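Local coordinates for protein succinate dehydrogenase subunit A (Mycolicibacterium smegmatis, PDB 7D6V) that probably catalyses, as the FAD-binding flavoprotein subunit of mycobacterial succinate dehydrogenase Sdh1, the oxidation of succinate to fumarate, passing electrons on toward quinone, at residues 69-74 against 603-608; 84-89 against 413-418. All blocks are in the same frame, centred on the assembly; numbering follows the deposited sequence.

Contact 1 of 2, residues 69-74 against 603-608; sequences VHFGDT and VPMRPD
Phe71, on a regular helical turn of 69-74, faces Met605 and Asp608 on the irregular loop 603-608, and the backbones stay well apart, with Phe71 CA and Asp608 CA separated by 9.1 Å. Side chains therefore make the contact. The phenylalanine ring reaches across because CG lies anti to the backbone N (chi1 169°), which carries CE2 and CZ outward to the loop. Met605 comes to the rim of this ring: its SD is 3.9 Å from Phe71 CZ and 5.2 Å from the ring centroid. With the sulfur 76° off the ring normal, this is an edge-on Met-aromatic contact. The methionine chain bends at its last torsion, turning CE aside and leaving SD as the atom nearest the ring. The pairing joins helix 67-76 of the FAD-binding family region to a loop near the end of the fumarate reductase-type C-terminal region, so it ties together parts of the chain more than 500 residues apart. Asp608 approaches the same end of the ring obliquely, through its methylene: CB is 3.7 Å from Phe71 CE2. Its carboxylate, whose plane is 48° from that of the ring, has the Arg606 guanidinium nearby, but Asp608 OD2 sits 3.6 Å from Arg606 NH2 and well out of the guanidinium plane, a long, purely electrostatic pairing. Elsewhere on the helix, His70 and Thr74 both hydrogen-bond to the side chain of Asn427.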
loop_
_atom_site.group_PDB
_atom_site.type_symbol
_atom_site.label_atom_id
_atom_site.label_comp_id
_atom_site.label_asym_id
_atom_site.label_seq_id
_atom_site.Cartn_x
_atom_site.Cartn_y
_atom_site.Cartn_z
ATOM N N VAL A 69 26.364 -20.486 5.101
ATOM C CA VAL A 69 25.370 -21.124 4.242
ATOM C C VAL A 69 24.713 -20.097 3.330
ATOM O O VAL A 69 24.534 -20.335 2.130
ATOM C CB VAL A 69 24.332 -21.872 5.099
ATOM C CG1 VAL A 69 23.266 -22.496 4.221
ATOM C CG2 VAL A 69 25.011 -22.930 5.943
ATOM N N HIS A 70 24.345 -18.941 3.884
ATOM C CA HIS A 70 23.751 -17.878 3.080
ATOM C C HIS A 70 24.731 -17.371 2.029
ATOM O O HIS A 70 24.344 -17.088 0.891
ATOM C CB HIS A 70 23.295 -16.743 3.995
ATOM C CG HIS A 70 22.400 -15.743 3.333
ATOM N ND1 HIS A 70 21.784 -14.726 4.028
ATOM C CD2 HIS A 70 22.013 -15.604 2.044
ATOM C CE1 HIS A 70 21.059 -14.003 3.197
ATOM N NE2 HIS A 70 21.180 -14.515 1.986
ATOM N N PHE A 71 26.009 -17.250 2.396
ATOM C CA PHE A 71 27.026 -16.818 1.444
ATOM C C PHE A 71 27.161 -17.809 0.294
ATOM O O PHE A 71 27.233 -17.410 -0.874
ATOM C CB PHE A 71 28.359 -16.639 2.169
ATOM C CG PHE A 71 29.534 -16.445 1.256
ATOM C CD1 PHE A 71 29.698 -15.264 0.557
ATOM C CD2 PHE A 71 30.480 -17.441 1.105
ATOM C CE1 PHE A 71 30.776 -15.084 -0.275
ATOM C CE2 PHE A 71 31.558 -17.265 0.273
ATOM C CZ PHE A 71 31.707 -16.083 -0.416
ATOM N N GLY A 72 27.195 -19.105 0.606
ATOM C CA GLY A 72 27.262 -20.104 -0.447
ATOM C C GLY A 72 26.031 -20.099 -1.332
ATOM O O GLY A 72 26.129 -20.272 -2.549
ATOM N N ASP A 73 24.856 -19.899 -0.733
ATOM C CA ASP A 73 23.629 -19.821 -1.516
ATOM C C ASP A 73 23.652 -18.631 -2.463
ATOM O O ASP A 73 23.233 -18.740 -3.620
ATOM C CB ASP A 73 22.420 -19.739 -0.586
ATOM C CG ASP A 73 22.131 -21.046 0.107
ATOM O OD1 ASP A 73 22.817 -22.043 -0.189
ATOM O OD2 ASP A 73 21.217 -21.082 0.948
ATOM N N THR A 74 24.128 -17.482 -1.985
ATOM C CA THR A 74 24.216 -16.301 -2.836
ATOM C C THR A 74 25.230 -16.503 -3.955
ATOM O O THR A 74 24.983 -16.114 -5.102
ATOM C CB THR A 74 24.574 -15.078 -1.993
ATOM O OG1 THR A 74 23.468 -14.742 -1.151
ATOM C CG2 THR A 74 24.904 -13.887 -2.873
ATOM N N VAL A 603 41.127 -11.833 -7.097
ATOM C CA VAL A 603 41.413 -13.232 -6.772
ATOM C C VAL A 603 40.254 -13.810 -5.967
ATOM O O VAL A 603 39.880 -13.239 -4.933
ATOM C CB VAL A 603 42.742 -13.351 -6.012
ATOM C CG1 VAL A 603 42.991 -14.783 -5.579
ATOM C CG2 VAL A 603 43.885 -12.844 -6.874
ATOM N N PRO A 604 39.665 -14.938 -6.401
ATOM C CA PRO A 604 38.276 -15.246 -6.027
ATOM C C PRO A 604 37.938 -15.157 -4.546
ATOM O O PRO A 604 37.148 -14.296 -4.164
ATOM C CB PRO A 604 38.087 -16.685 -6.539
ATOM C CG PRO A 604 39.460 -17.166 -6.947
ATOM C CD PRO A 604 40.206 -15.940 -7.333
ATOM N N MET A 605 38.547 -15.974 -3.696
ATOM C CA MET A 605 38.096 -16.068 -2.311
ATOM C C MET A 605 39.241 -16.564 -1.443
ATOM O O MET A 605 39.845 -17.598 -1.745
ATOM C CB MET A 605 36.868 -16.990 -2.192
ATOM C CG MET A 605 35.577 -16.427 -2.792
ATOM S SD MET A 605 34.217 -17.571 -3.066
ATOM C CE MET A 605 35.036 -18.867 -3.985
ATOM N N ARG A 606 39.544 -15.820 -0.379
ATOM C CA ARG A 606 40.770 -16.060 0.372
ATOM C C ARG A 606 40.721 -17.344 1.224
ATOM O O ARG A 606 41.360 -18.325 0.825
ATOM C CB ARG A 606 41.080 -14.779 1.160
ATOM C CG ARG A 606 39.819 -14.007 1.570
ATOM C CD ARG A 606 40.022 -13.223 2.858
ATOM N NE ARG A 606 38.898 -12.339 3.136
ATOM C CZ ARG A 606 37.798 -12.717 3.780
ATOM N NH1 ARG A 606 36.817 -11.853 3.989
ATOM N NH2 ARG A 606 37.680 -13.961 4.218
ATOM N N PRO A 607 40.012 -17.427 2.357
ATOM C CA PRO A 607 39.473 -18.729 2.795
ATOM C C PRO A 607 38.004 -18.972 2.469
ATOM O O PRO A 607 37.444 -19.934 3.004
ATOM C CB PRO A 607 39.668 -18.664 4.313
ATOM C CG PRO A 607 39.442 -17.283 4.615
ATOM C CD PRO A 607 40.257 -16.608 3.566
ATOM N N ASP A 608 37.361 -18.137 1.654
ATOM C CA ASP A 608 35.974 -18.418 1.304
ATOM C C ASP A 608 35.964 -19.493 0.225
ATOM O O ASP A 608 35.301 -19.372 -0.804
ATOM C CB ASP A 608 35.256 -17.154 0.831
ATOM C CG ASP A 608 35.067 -16.138 1.935
ATOM O OD1 ASP A 608 34.699 -16.536 3.056
ATOM O OD2 ASP A 608 35.282 -14.937 1.675
#

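Contact 2 of 2, residues 84-89 against 413-418; sequences WRMAEL and ECSGGM. With FAD (flavin-adenine dinucleotide), chain D.
Met86, near the start of helix 84-102, packs against the backbone of Gly416 to Met418, the hydroxyl of Ser415 and the base of the Met418 side chain, where the CA atoms of Met86 and Met418 come within 5.5 Å. The apolar contact is Met86 CE on Met418 CB at 4.0 Å, set by a bend at chi3 (84°). Beyond CB, Met418 extends away from Met86 to touch Asp431 and Phe435 of helix 427-448; Phe435 also touches Met86. In the packing on backbone, Met86 CE is 3.9 Å from Met418 N and Met86 SD is 4.2 Å from Gly416 O. Gly417, at phi 128°, has backbone angles at which a CB would jam against the preceding carbonyl oxygen, and it would also crowd Met86 SD. Strand 415-416 pairs in parallel with 383-395; Glu413, just before it, belongs to the FAD pocket, consistent with the flavoprotein fold of succinate dehydrogenases and fumarate reductases. Two hydrogen bonds link Glu413 to FAD: its N donates nearly straight (167°) to the phosphate oxygen O2P at 3.2 Å, while the ribityl O3' gives a weak bond to OE1. In the salt bridge of the helix, Arg85 NH2 bonds to Glu88 OE1 at 2.9 Å; OE1 lies close to the guanidinium plane, whereas NH2 stands above the carboxylate plane.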
loop_
_atom_site.group_PDB
_atom_site.type_symbol
_atom_site.label_atom_id
_atom_site.label_comp_id
_atom_site.label_asym_id
_atom_site.label_seq_id
_atom_site.Cartn_x
_atom_site.Cartn_y
_atom_site.Cartn_z
ATOM N N TRP A 84 32.466 -11.252 -4.283
ATOM C CA TRP A 84 32.466 -12.130 -3.120
ATOM C C TRP A 84 32.523 -11.346 -1.817
ATOM O O TRP A 84 31.936 -11.771 -0.817
ATOM C CB TRP A 84 33.636 -13.100 -3.210
ATOM C CG TRP A 84 34.947 -12.417 -3.354
ATOM C CD1 TRP A 84 35.559 -12.057 -4.515
ATOM C CD2 TRP A 84 35.823 -12.011 -2.296
ATOM N NE1 TRP A 84 36.764 -11.457 -4.248
ATOM C CE2 TRP A 84 36.947 -11.415 -2.893
ATOM C CE3 TRP A 84 35.762 -12.093 -0.903
ATOM C CZ2 TRP A 84 38.002 -10.904 -2.146
ATOM C CZ3 TRP A 84 36.809 -11.586 -0.164
ATOM C CH2 TRP A 84 37.913 -10.999 -0.785
ATOM N N ARG A 85 33.228 -10.214 -1.804
ATOM C CA ARG A 85 33.264 -9.385 -0.608
ATOM C C ARG A 85 31.882 -8.843 -0.275
ATOM O O ARG A 85 31.460 -8.869 0.887
ATOM C CB ARG A 85 34.265 -8.248 -0.796
ATOM C CG ARG A 85 34.482 -7.390 0.434
ATOM C CD ARG A 85 34.842 -8.205 1.657
ATOM N NE ARG A 85 35.190 -7.334 2.772
ATOM C CZ ARG A 85 35.100 -7.675 4.052
ATOM N NH1 ARG A 85 35.437 -6.809 4.993
ATOM N NH2 ARG A 85 34.668 -8.878 4.392
ATOM N N MET A 86 31.150 -8.375 -1.286
ATOM C CA MET A 86 29.805 -7.863 -1.050
ATOM C C MET A 86 28.869 -8.967 -0.582
ATOM O O MET A 86 28.057 -8.755 0.322
ATOM C CB MET A 86 29.265 -7.202 -2.315
ATOM C CG MET A 86 29.745 -5.781 -2.516
ATOM S SD MET A 86 29.227 -5.085 -4.090
ATOM C CE MET A 86 27.581 -4.522 -3.676
ATOM N N ALA A 87 28.974 -10.154 -1.182
ATOM C CA ALA A 87 28.121 -11.267 -0.784
ATOM C C ALA A 87 28.402 -11.692 0.651
ATOM O O ALA A 87 27.475 -11.890 1.443
ATOM C CB ALA A 87 28.314 -12.439 -1.745
ATOM N N GLU A 88 29.681 -11.820 1.007
ATOM C CA GLU A 88 30.040 -12.195 2.372
ATOM C C GLU A 88 29.574 -11.149 3.370
ATOM O O GLU A 88 29.042 -11.483 4.439
ATOM C CB GLU A 88 31.550 -12.387 2.475
ATOM C CG GLU A 88 32.071 -12.425 3.896
ATOM C CD GLU A 88 33.538 -12.073 3.986
ATOM O OE1 GLU A 88 34.049 -11.409 3.062
ATOM O OE2 GLU A 88 34.184 -12.464 4.978
ATOM N N LEU A 89 29.753 -9.875 3.032
ATOM C CA LEU A 89 29.415 -8.802 3.951
ATOM C C LEU A 89 27.906 -8.716 4.150
ATOM O O LEU A 89 27.428 -8.539 5.276
ATOM C CB LEU A 89 29.999 -7.505 3.397
ATOM C CG LEU A 89 30.171 -6.238 4.208
ATOM C CD1 LEU A 89 31.153 -6.512 5.318
ATOM C CD2 LEU A 89 30.719 -5.177 3.283
ATOM N N GLU A 413 19.410 -1.170 -6.105
ATOM C CA GLU A 413 19.334 -1.744 -7.444
ATOM C C GLU A 413 20.238 -1.016 -8.428
ATOM O O GLU A 413 20.754 -1.636 -9.363
ATOM C CB GLU A 413 17.892 -1.733 -7.948
ATOM C CG GLU A 413 17.684 -2.585 -9.186
ATOM C CD GLU A 413 16.225 -2.802 -9.510
ATOM O OE1 GLU A 413 15.370 -2.460 -8.671
ATOM O OE2 GLU A 413 15.931 -3.321 -10.605
ATOM N N CYS A 414 20.440 0.289 -8.243
ATOM C CA CYS A 414 21.349 1.026 -9.111
ATOM C C CYS A 414 22.799 0.613 -8.916
ATOM O O CYS A 414 23.639 0.947 -9.756
ATOM C CB CYS A 414 21.201 2.531 -8.878
ATOM S SG CYS A 414 21.933 3.134 -7.348
ATOM N N SER A 415 23.109 -0.088 -7.831
ATOM C CA SER A 415 24.439 -0.613 -7.592
ATOM C C SER A 415 24.638 -1.928 -8.342
ATOM O O SER A 415 23.685 -2.624 -8.698
ATOM C CB SER A 415 24.666 -0.819 -6.097
ATOM O OG SER A 415 26.015 -1.139 -5.824
ATOM N N GLY A 416 25.898 -2.264 -8.580
ATOM C CA GLY A 416 26.239 -3.492 -9.266
ATOM C C GLY A 416 27.327 -4.250 -8.536
ATOM O O GLY A 416 28.206 -3.666 -7.903
ATOM N N GLY A 417 27.249 -5.575 -8.627
ATOM C CA GLY A 417 28.299 -6.418 -8.090
ATOM C C GLY A 417 27.849 -7.524 -7.160
ATOM O O GLY A 417 28.404 -8.625 -7.201
ATOM N N MET A 418 26.848 -7.257 -6.318
ATOM C CA MET A 418 26.396 -8.271 -5.372
ATOM C C MET A 418 25.863 -9.510 -6.077
ATOM O O MET A 418 26.373 -10.617 -5.881
ATOM C CB MET A 418 25.327 -7.705 -4.447
ATOM C CG MET A 418 24.916 -8.742 -3.445
ATOM S SD MET A 418 23.726 -8.271 -2.204
ATOM C CE MET A 418 23.560 -9.873 -1.442
HETATM P PA FAD D . 13.532 2.192 -4.949
HETATM O O1A FAD D . 13.064 2.303 -3.546
HETATM O O2A FAD D . 12.799 1.318 -5.892
HETATM O O5B FAD D . 13.486 3.661 -5.573
HETATM C C5B FAD D . 14.621 4.496 -5.710
HETATM C C4B FAD D . 14.261 5.923 -5.334
HETATM O O4B FAD D . 15.037 6.845 -6.091
HETATM C C3B FAD D . 12.822 6.292 -5.605
HETATM O O3B FAD D . 12.358 7.023 -4.481
HETATM C C2B FAD D . 12.886 7.229 -6.783
HETATM O O2B FAD D . 11.832 8.183 -6.785
HETATM C C1B FAD D . 14.212 7.896 -6.568
HETATM N N9A FAD D . 14.742 8.447 -7.825
HETATM C C8A FAD D . 14.984 7.775 -8.949
HETATM N N7A FAD D . 15.470 8.594 -9.899
HETATM C C5A FAD D . 15.539 9.822 -9.377
HETATM C C6A FAD D . 15.960 11.155 -9.831
HETATM N N6A FAD D . 16.420 11.357 -11.075
HETATM N N1A FAD D . 15.868 12.169 -8.963
HETATM C C2A FAD D . 15.421 12.001 -7.716
HETATM N N3A FAD D . 15.023 10.824 -7.240
HETATM C C4A FAD D . 15.059 9.718 -8.007
HETATM N N1 FAD D . 12.940 -7.967 -4.137
HETATM C C2 FAD D . 12.884 -8.914 -3.180
HETATM O O2 FAD D . 13.913 -9.179 -2.552
HETATM N N3 FAD D . 11.772 -9.583 -2.875
HETATM C C4 FAD D . 10.627 -9.362 -3.507
HETATM O O4 FAD D . 9.607 -9.995 -3.207
HETATM C C4X FAD D . 10.591 -8.346 -4.572
HETATM N N5 FAD D . 9.465 -8.072 -5.249
HETATM C C5X FAD D . 9.467 -7.136 -6.210
HETATM C C6 FAD D . 8.296 -6.864 -6.897
HETATM C C7 FAD D . 8.287 -5.905 -7.892
HETATM C C7M FAD D . 7.026 -5.603 -8.645
HETATM C C8 FAD D . 9.527 -5.173 -8.220
HETATM C C8M FAD D . 9.518 -4.131 -9.299
HETATM C C9 FAD D . 10.699 -5.437 -7.536
HETATM C C9A FAD D . 10.707 -6.396 -6.544
HETATM N N10 FAD D . 11.891 -6.667 -5.853
HETATM C C10 FAD D . 11.853 -7.643 -4.854
HETATM C "C1'" FAD D . 13.122 -5.944 -6.150
HETATM C "C2'" FAD D . 13.370 -4.901 -5.066
HETATM O "O2'" FAD D . 12.133 -4.343 -4.630
HETATM C "C3'" FAD D . 14.224 -3.746 -5.557
HETATM O "O3'" FAD D . 15.519 -4.241 -5.869
HETATM C "C4'" FAD D . 14.356 -2.682 -4.480
HETATM O "O4'" FAD D . 13.073 -2.165 -4.158
HETATM C "C5'" FAD D . 15.234 -1.524 -4.913
HETATM O "O5'" FAD D . 15.115 -0.510 -3.928
HETATM P P FAD D . 15.915 0.867 -4.001
HETATM O O1P FAD D . 15.850 1.481 -2.648
HETATM O O2P FAD D . 17.249 0.636 -4.615
HETATM O O3P FAD D . 15.077 1.772 -5.033
#

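In the fold
Contact 2 is nested inside contact 1 along the chain: the order is 69-74, 84-89, 413-418 and then 603-608. Their centres lie about 12 Å apart, on the same side of the chain's centre, with the centre of contact 1 farther out, about 23 Å from the chain's centre against about 13 Å. They meet through the consecutive helices 67-76 and 84-102. Phe71 CD1 lies 3.5 Å from Glu88 N, and a salt bridge between Arg606 NH1 and Glu88 OE2, at 2.9 Å, joins the late loop to the second helix. Contacts therefore follow one another from 603-608 through both helices to Ser415-Met418, next to Glu413, which bonds FAD.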